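Local structure of aldehyde dehydrogenase (5KF0) at residues I127-L132 with T144-R149; Y16-E21 with K208-L214; L405-N409 with D432-V436. The protein probably catalyses the NAD(P)-dependent oxidation of aldehydes to carboxylic acids and binds NADPH. All blocks are in the same frame, centred on the assembly; numbering follows the deposited sequence.

Contact 1: residues I127-L132 with T144-R149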
# COMPACT_ATOMS: atom_id res chain seq x y z
N ILE A 127 -4.51 -3.54 10.86
CA ILE A 127 -4.82 -2.12 10.72
C ILE A 127 -3.51 -1.35 10.88
O ILE A 127 -3.21 -0.81 11.96
CB ILE A 127 -5.88 -1.67 11.74
CG1 ILE A 127 -7.10 -2.59 11.66
CG2 ILE A 127 -6.33 -0.23 11.45
CD1 ILE A 127 -8.23 -2.24 12.61
N ASP A 128 -2.71 -1.33 9.83
CA ASP A 128 -1.37 -0.76 9.87
C ASP A 128 -1.41 0.74 9.61
O ASP A 128 -2.42 1.31 9.20
CB ASP A 128 -0.47 -1.44 8.84
CG ASP A 128 -0.18 -2.91 9.15
OD1 ASP A 128 -0.29 -3.33 10.33
OD2 ASP A 128 0.17 -3.63 8.20
N GLY A 129 -0.26 1.38 9.81
CA GLY A 129 -0.09 2.79 9.50
C GLY A 129 1.10 2.98 8.59
O GLY A 129 1.63 2.01 8.03
N GLU A 130 1.55 4.23 8.44
CA GLU A 130 2.62 4.56 7.53
C GLU A 130 3.71 5.35 8.25
O GLU A 130 3.43 6.15 9.15
CB GLU A 130 2.12 5.39 6.34
CG GLU A 130 1.10 4.70 5.46
CD GLU A 130 0.39 5.71 4.57
OE1 GLU A 130 0.95 6.05 3.52
OE2 GLU A 130 -0.70 6.21 4.95
N VAL A 131 4.95 5.14 7.81
CA VAL A 131 6.07 6.01 8.17
C VAL A 131 6.30 6.91 6.97
O VAL A 131 6.73 6.43 5.91
CB VAL A 131 7.33 5.21 8.53
CG1 VAL A 131 8.44 6.17 8.96
CG2 VAL A 131 7.05 4.21 9.64
N LEU A 132 5.98 8.19 7.10
CA LEU A 132 5.95 9.11 5.96
C LEU A 132 7.23 9.93 5.86
O LEU A 132 7.66 10.54 6.84
CB LEU A 132 4.76 10.06 6.09
CG LEU A 132 3.37 9.43 6.18
CD1 LEU A 132 2.36 10.50 6.59
CD2 LEU A 132 2.99 8.77 4.84
N THR A 144 9.72 13.62 10.59
CA THR A 144 9.18 12.37 10.07
C THR A 144 7.76 12.18 10.59
O THR A 144 7.45 12.56 11.73
CB THR A 144 10.04 11.16 10.51
OG1 THR A 144 11.40 11.37 10.13
CG2 THR A 144 9.52 9.84 9.89
N GLY A 145 6.91 11.58 9.77
CA GLY A 145 5.52 11.34 10.13
C GLY A 145 5.27 9.87 10.41
O GLY A 145 5.85 8.99 9.76
N TYR A 146 4.40 9.61 11.39
CA TYR A 146 3.95 8.26 11.73
C TYR A 146 2.44 8.31 11.86
O TYR A 146 1.91 9.20 12.52
CB TYR A 146 4.56 7.78 13.05
CG TYR A 146 6.07 7.80 13.05
CD1 TYR A 146 6.79 6.66 12.72
CD2 TYR A 146 6.77 8.96 13.37
CE1 TYR A 146 8.17 6.67 12.70
CE2 TYR A 146 8.16 8.98 13.35
CZ TYR A 146 8.85 7.82 13.02
OH TYR A 146 10.23 7.83 13.00
N THR A 147 1.74 7.34 11.26
CA THR A 147 0.28 7.36 11.31
C THR A 147 -0.27 6.10 11.97
O THR A 147 0.36 5.04 11.98
CB THR A 147 -0.35 7.50 9.93
OG1 THR A 147 -0.22 6.27 9.19
CG2 THR A 147 0.29 8.65 9.15
N ARG A 148 -1.48 6.25 12.50
CA ARG A 148 -2.26 5.16 13.08
C ARG A 148 -3.73 5.47 12.85
O ARG A 148 -4.10 6.62 12.59
CB ARG A 148 -1.98 4.98 14.58
CG ARG A 148 -2.50 6.17 15.41
CD ARG A 148 -1.93 6.19 16.82
NE ARG A 148 -2.51 5.18 17.70
CZ ARG A 148 -2.17 5.04 18.98
NH1 ARG A 148 -1.25 5.83 19.53
NH2 ARG A 148 -2.75 4.09 19.72
N ARG A 149 -4.57 4.45 12.95
CA ARG A 149 -6.02 4.62 12.85
C ARG A 149 -6.62 4.45 14.24
O ARG A 149 -6.49 3.37 14.83
CB ARG A 149 -6.62 3.59 11.89
CG ARG A 149 -5.96 3.55 10.53
CD ARG A 149 -6.17 4.81 9.75
NE ARG A 149 -7.58 5.12 9.51
CZ ARG A 149 -8.00 6.08 8.70
NH1 ARG A 149 -7.11 6.81 8.04
NH2 ARG A 149 -9.29 6.31 8.54
O HOH W 1 -3.26 1.88 13.07
O HOH W 2 -2.00 5.53 7.22

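Contact 2: residues Y16-E21 with K208-L214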
# COMPACT_ATOMS: atom_id res chain seq x y z
N TYR A 16 -33.91 -7.09 24.41
CA TYR A 16 -32.92 -6.28 23.70
C TYR A 16 -31.63 -6.28 24.51
O TYR A 16 -31.58 -6.77 25.63
CB TYR A 16 -33.41 -4.85 23.38
CG TYR A 16 -33.84 -3.94 24.51
CD1 TYR A 16 -32.97 -3.55 25.52
CD2 TYR A 16 -35.13 -3.39 24.51
CE1 TYR A 16 -33.37 -2.68 26.53
CE2 TYR A 16 -35.53 -2.53 25.51
CZ TYR A 16 -34.66 -2.18 26.51
OH TYR A 16 -35.06 -1.31 27.51
N TYR A 17 -30.57 -5.76 23.90
CA TYR A 17 -29.25 -5.79 24.53
C TYR A 17 -28.78 -4.37 24.77
O TYR A 17 -28.60 -3.60 23.83
CB TYR A 17 -28.26 -6.59 23.68
CG TYR A 17 -28.51 -8.07 23.87
CD1 TYR A 17 -27.80 -8.80 24.81
CD2 TYR A 17 -29.54 -8.71 23.17
CE1 TYR A 17 -28.06 -10.15 25.02
CE2 TYR A 17 -29.81 -10.06 23.38
CZ TYR A 17 -29.07 -10.77 24.30
OH TYR A 17 -29.33 -12.11 24.52
N LEU A 18 -28.62 -4.04 26.05
CA LEU A 18 -28.23 -2.70 26.49
C LEU A 18 -26.90 -2.84 27.21
O LEU A 18 -26.82 -3.52 28.25
CB LEU A 18 -29.30 -2.10 27.41
CG LEU A 18 -28.97 -0.78 28.10
CD1 LEU A 18 -28.75 0.29 27.08
CD2 LEU A 18 -30.10 -0.39 29.07
N ALA A 19 -25.87 -2.21 26.66
CA ALA A 19 -24.51 -2.28 27.21
C ALA A 19 -24.11 -3.72 27.50
O ALA A 19 -23.73 -4.10 28.61
CB ALA A 19 -24.38 -1.40 28.46
N ASN A 20 -24.24 -4.55 26.47
CA ASN A 20 -23.80 -5.93 26.36
C ASN A 20 -24.72 -6.93 27.05
O ASN A 20 -24.41 -8.12 26.98
CB ASN A 20 -22.39 -6.18 26.94
CG ASN A 20 -21.32 -5.25 26.39
OD1 ASN A 20 -21.56 -4.06 26.12
ND2 ASN A 20 -20.11 -5.78 26.24
N GLU A 21 -25.79 -6.51 27.73
CA GLU A 21 -26.56 -7.43 28.56
C GLU A 21 -28.03 -7.45 28.17
O GLU A 21 -28.60 -6.44 27.75
CB GLU A 21 -26.39 -7.08 30.05
CG GLU A 21 -24.92 -7.20 30.49
CD GLU A 21 -24.70 -6.99 31.99
OE1 GLU A 21 -24.01 -6.02 32.37
OE2 GLU A 21 -25.21 -7.80 32.78
N LYS A 208 -18.11 -3.47 29.05
CA LYS A 208 -19.51 -3.09 29.10
C LYS A 208 -19.72 -1.74 28.43
O LYS A 208 -18.96 -0.79 28.66
CB LYS A 208 -20.00 -3.03 30.55
CG LYS A 208 -20.20 -4.41 31.16
CD LYS A 208 -20.74 -5.41 30.14
CE LYS A 208 -21.23 -6.71 30.79
NZ LYS A 208 -20.20 -7.78 30.79
N GLY A 209 -20.74 -1.68 27.56
CA GLY A 209 -20.97 -0.55 26.70
C GLY A 209 -20.39 -0.68 25.31
O GLY A 209 -20.63 0.20 24.47
N ALA A 210 -19.62 -1.74 25.04
CA ALA A 210 -19.12 -1.96 23.68
C ALA A 210 -20.26 -2.08 22.68
O ALA A 210 -20.11 -1.65 21.53
CB ALA A 210 -18.26 -3.23 23.63
N PHE A 211 -21.39 -2.64 23.08
CA PHE A 211 -22.48 -2.75 22.11
C PHE A 211 -23.83 -2.70 22.80
O PHE A 211 -23.99 -3.09 23.96
CB PHE A 211 -22.36 -4.04 21.29
CG PHE A 211 -22.71 -5.29 22.04
CD1 PHE A 211 -23.99 -5.83 21.97
CD2 PHE A 211 -21.75 -5.96 22.81
CE1 PHE A 211 -24.31 -6.99 22.65
CE2 PHE A 211 -22.06 -7.14 23.49
CZ PHE A 211 -23.35 -7.65 23.41
N SER A 212 -24.80 -2.17 22.06
CA SER A 212 -26.22 -2.34 22.34
C SER A 212 -26.91 -2.67 21.03
O SER A 212 -26.52 -2.18 19.97
CB SER A 212 -26.84 -1.07 22.97
OG SER A 212 -26.28 -0.81 24.25
N VAL A 213 -27.93 -3.52 21.10
CA VAL A 213 -28.77 -3.82 19.94
C VAL A 213 -30.21 -3.56 20.38
O VAL A 213 -30.74 -4.27 21.24
CB VAL A 213 -28.58 -5.26 19.43
CG1 VAL A 213 -29.53 -5.54 18.25
CG2 VAL A 213 -27.12 -5.49 19.00
N LEU A 214 -30.82 -2.52 19.82
CA LEU A 214 -32.07 -1.97 20.33
C LEU A 214 -33.11 -1.91 19.23
O LEU A 214 -33.04 -1.01 18.36
CB LEU A 214 -31.85 -0.58 20.91
CG LEU A 214 -30.86 -0.45 22.07
CD1 LEU A 214 -30.78 1.01 22.51
CD2 LEU A 214 -31.26 -1.33 23.24

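Contact 3: residues L405-N409 with D432-V436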
# COMPACT_ATOMS: atom_id res chain seq x y z
N LEU A 405 -24.95 1.93 -22.58
CA LEU A 405 -24.33 2.55 -21.41
C LEU A 405 -25.10 3.80 -20.99
O LEU A 405 -25.36 4.01 -19.80
CB LEU A 405 -22.86 2.91 -21.70
CG LEU A 405 -21.93 1.75 -22.05
CD1 LEU A 405 -20.51 2.27 -22.33
CD2 LEU A 405 -21.90 0.70 -20.96
N ALA A 406 -25.47 4.64 -21.96
CA ALA A 406 -26.23 5.84 -21.65
C ALA A 406 -27.55 5.50 -20.98
O ALA A 406 -28.01 6.21 -20.08
CB ALA A 406 -26.46 6.66 -22.92
N ARG A 407 -28.19 4.41 -21.41
CA ARG A 407 -29.48 4.06 -20.83
C ARG A 407 -29.33 3.47 -19.43
O ARG A 407 -30.18 3.71 -18.57
CB ARG A 407 -30.22 3.14 -21.78
CG ARG A 407 -30.74 3.94 -22.98
CD ARG A 407 -30.99 3.10 -24.24
NE ARG A 407 -32.16 2.25 -24.10
CZ ARG A 407 -32.51 1.31 -24.97
NH1 ARG A 407 -31.77 1.09 -26.05
NH2 ARG A 407 -33.59 0.58 -24.76
N VAL A 408 -28.25 2.74 -19.16
CA VAL A 408 -27.97 2.34 -17.78
C VAL A 408 -27.85 3.58 -16.90
O VAL A 408 -28.40 3.65 -15.79
CB VAL A 408 -26.69 1.48 -17.71
CG1 VAL A 408 -26.28 1.26 -16.23
CG2 VAL A 408 -26.89 0.14 -18.43
N ASN A 409 -27.11 4.59 -17.38
CA ASN A 409 -26.89 5.83 -16.63
C ASN A 409 -28.13 6.71 -16.56
O ASN A 409 -28.13 7.68 -15.80
CB ASN A 409 -25.76 6.64 -17.26
CG ASN A 409 -24.38 6.13 -16.91
OD1 ASN A 409 -24.18 5.49 -15.87
ND2 ASN A 409 -23.40 6.43 -17.77
N ASP A 432 -15.12 2.92 -17.76
CA ASP A 432 -14.94 4.37 -17.90
C ASP A 432 -16.24 5.14 -17.67
O ASP A 432 -16.23 6.22 -17.08
CB ASP A 432 -14.47 4.73 -19.32
CG ASP A 432 -13.03 4.38 -19.61
OD1 ASP A 432 -12.26 4.00 -18.70
OD2 ASP A 432 -12.65 4.54 -20.79
N GLU A 433 -17.35 4.64 -18.22
CA GLU A 433 -18.52 5.48 -18.47
C GLU A 433 -19.71 5.20 -17.55
O GLU A 433 -20.56 6.09 -17.41
CB GLU A 433 -19.00 5.32 -19.92
CG GLU A 433 -17.97 5.76 -20.96
CD GLU A 433 -17.58 7.21 -20.80
OE1 GLU A 433 -18.49 8.05 -20.63
OE2 GLU A 433 -16.37 7.51 -20.84
N LEU A 434 -19.80 4.02 -16.95
CA LEU A 434 -20.96 3.72 -16.10
C LEU A 434 -20.78 4.39 -14.75
O LEU A 434 -19.82 4.09 -14.02
CB LEU A 434 -21.13 2.21 -15.94
CG LEU A 434 -21.62 1.52 -17.22
CD1 LEU A 434 -21.74 0.01 -16.97
CD2 LEU A 434 -22.96 2.11 -17.71
N GLU A 435 -21.70 5.30 -14.41
CA GLU A 435 -21.61 6.05 -13.15
C GLU A 435 -22.26 5.23 -12.04
O GLU A 435 -23.40 5.47 -11.62
CB GLU A 435 -22.22 7.44 -13.28
CG GLU A 435 -21.84 8.30 -12.08
CD GLU A 435 -22.26 9.76 -12.19
OE1 GLU A 435 -22.92 10.14 -13.17
OE2 GLU A 435 -21.90 10.52 -11.26
N VAL A 436 -21.50 4.24 -11.57
CA VAL A 436 -21.93 3.30 -10.55
C VAL A 436 -20.76 3.07 -9.60
O VAL A 436 -19.60 3.36 -9.92
CB VAL A 436 -22.39 1.95 -11.15
CG1 VAL A 436 -23.63 2.13 -12.01
CG2 VAL A 436 -21.28 1.35 -11.99
O HOH W 3 -25.55 5.45 -13.36
O HOH W 4 -25.33 9.33 -14.78

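Contact 1: residues I127-L132 with T144-R149
Leu132 and Gly145 form a hydrogen-bonded pair of the antiparallel beta hairpin of strands 129-133 and 143-151, part of the three-stranded arm through which subunits of the aldehyde dehydrogenase family associate. Leu132 N donates to Gly145 O at 2.8 Å and Gly145 N returns a bond to Leu132 O at 3.2 Å. Farther along, the regular exchange breaks down. Thr147 N still bonds Glu130 O at 3.0 Å, but Glu130 N turns to the hydroxyl Thr147 OG1, 2.8 Å away. A chi1 of 73° tucks this hydroxyl between the backbone N and carbonyl carbon of Thr147, leaving CG2 to touch Leu132 CD1. The bypassed Thr147 O is buried without a hydrogen-bond partner; Gly129 CA gives it a C-H...O contact at 3.4 Å. Beyond it, a water bridges Ile127 O and Arg149 N. On the opposite face from Leu132, Val131 lies alongside the Tyr146 ring, CG1 to CE1 3.8 Å. Residues Gly129 to Val131 also pair with a strand of a second subunit, while Glu130 OE1 forms a salt bridge with Arg468 of a third. The other carboxylate oxygen, Glu130 OE2, accepts a hydrogen bond at 2.7 Å from a water that also bonds Thr147 OG1.

Contact 2: residues Y16-E21 with K208-L214
Phe211 turns one ring face to Asn20, whose CA stands 3.8 Å from the ring centroid in a CH-pi contact, while Tyr17 CB approaches the same ring at CE1, 4.1 Å away. The phenyl group lies there because chi1 of 73° places CG between the backbone N and the carbonyl carbon. A second apolar meeting, Tyr16 CD1 with Leu214 CD2 at 3.6 Å, closes the far end. Helix 192-202 packs against Tyr17 and Phe211, and Ala54 of helix 48-60 against Leu18 and Leu214. Between these groups Tyr17 and Val213 exchange two backbone hydrogen bonds, a single antiparallel bridge that brings strand 13-18 to the edge of the mainly parallel, Rossmann-like sheet. The chain then reverses in a type I' turn from Leu18 to Glu21. Here Ala19 N bonds Ser212 OG almost straight (2.8 Å, 174°), and Asn20 N bonds Phe211 O at 2.9 Å. Asn20 OD1 takes Gly209 N at 2.9 Å, from above its amide plane, and Phe211 N weakly. At the exposed edge, Glu21 OE1 and Lys208 NZ stay 4.5 Å apart, beyond a salt bridge. The join therefore appears to rest on directed neutral hydrogen bonds and ring packing, with the charged pair contributing at most a weak long-range attraction.

Contact 3: residues L405-N409 with D432-V436
Asn409 and Leu434 bring their CA atoms to 6.3 Å where helix 401-409 runs beside the point at which the chain leaves helix 424-433, Leu434 being the first residue there to abandon helical backbone angles. The Asn409 side chain spans this junction with both ends of its amide. Its ND2 donates to Glu433 O at 2.9 Å, with the acceptor close to the amide plane, and its OD1 receives Glu435 N, also at 2.9 Å, along a fairly straight N-H (165°). The two bonds use opposite polarities, so together they settle which end of the amide is oxygen and fix its rotation. Through chi1 of -78° CG lies anti to the carbonyl carbon, and the amide is carried across to the departing chain. There Glu435 is the centre of an inverse gamma turn, its neighbours joined by a weak hydrogen bond from Val436 N to Leu434 O. A water 2.9 Å from Asn409 OD1 and 2.8 Å from Glu435 O may bridge the two.

Helix 424-433 is the crossover of a beta-alpha-beta unit linking the parallel strands 416-420 and 438-441, so the amide grips the bend that leads from this helix into the second strand. Beside the polar pair, Leu434 pushes its CD2 methyl against helix 401-409, meeting Leu405 CD2 at 3.7 Å and Val408 CG1 at 3.7 Å; it crosses both side chains at about a right angle. Leu405 CD1 also reaches Glu433 CB, at 4.2 Å. Underneath, Leu405 and Val408 pack on Ile265 of strand 263-266, while Val408 O accepts a hydrogen bond from Arg298 NH2. On the helix 424-433 side, Asp432 OD1 forms a salt bridge with Arg148 NH1 of a neighbouring subunit.

In the fold
Contact 2 is the most buried of the three and lies wholly within one subunit, tying the N-terminal strand to the edge of a sheet far along the chain; contact 1 is nested within the long loop it closes. Contacts 1 and 3 are partly buried and both lie at subunit interfaces, where Arg148 of one chain pairs with Asp432 of another. Their centres are about 37 Å apart within the chain. Both strand contacts substitute side-chain atoms for backbone partners, a threonine hydroxyl in the hairpin and a serine hydroxyl with an asparagine amide in contact 2. Contact 3, between helix 401-409 and the end of helix 424-433, has no backbone-to-backbone hydrogen bond across it and relies on one amide and aliphatic methyls.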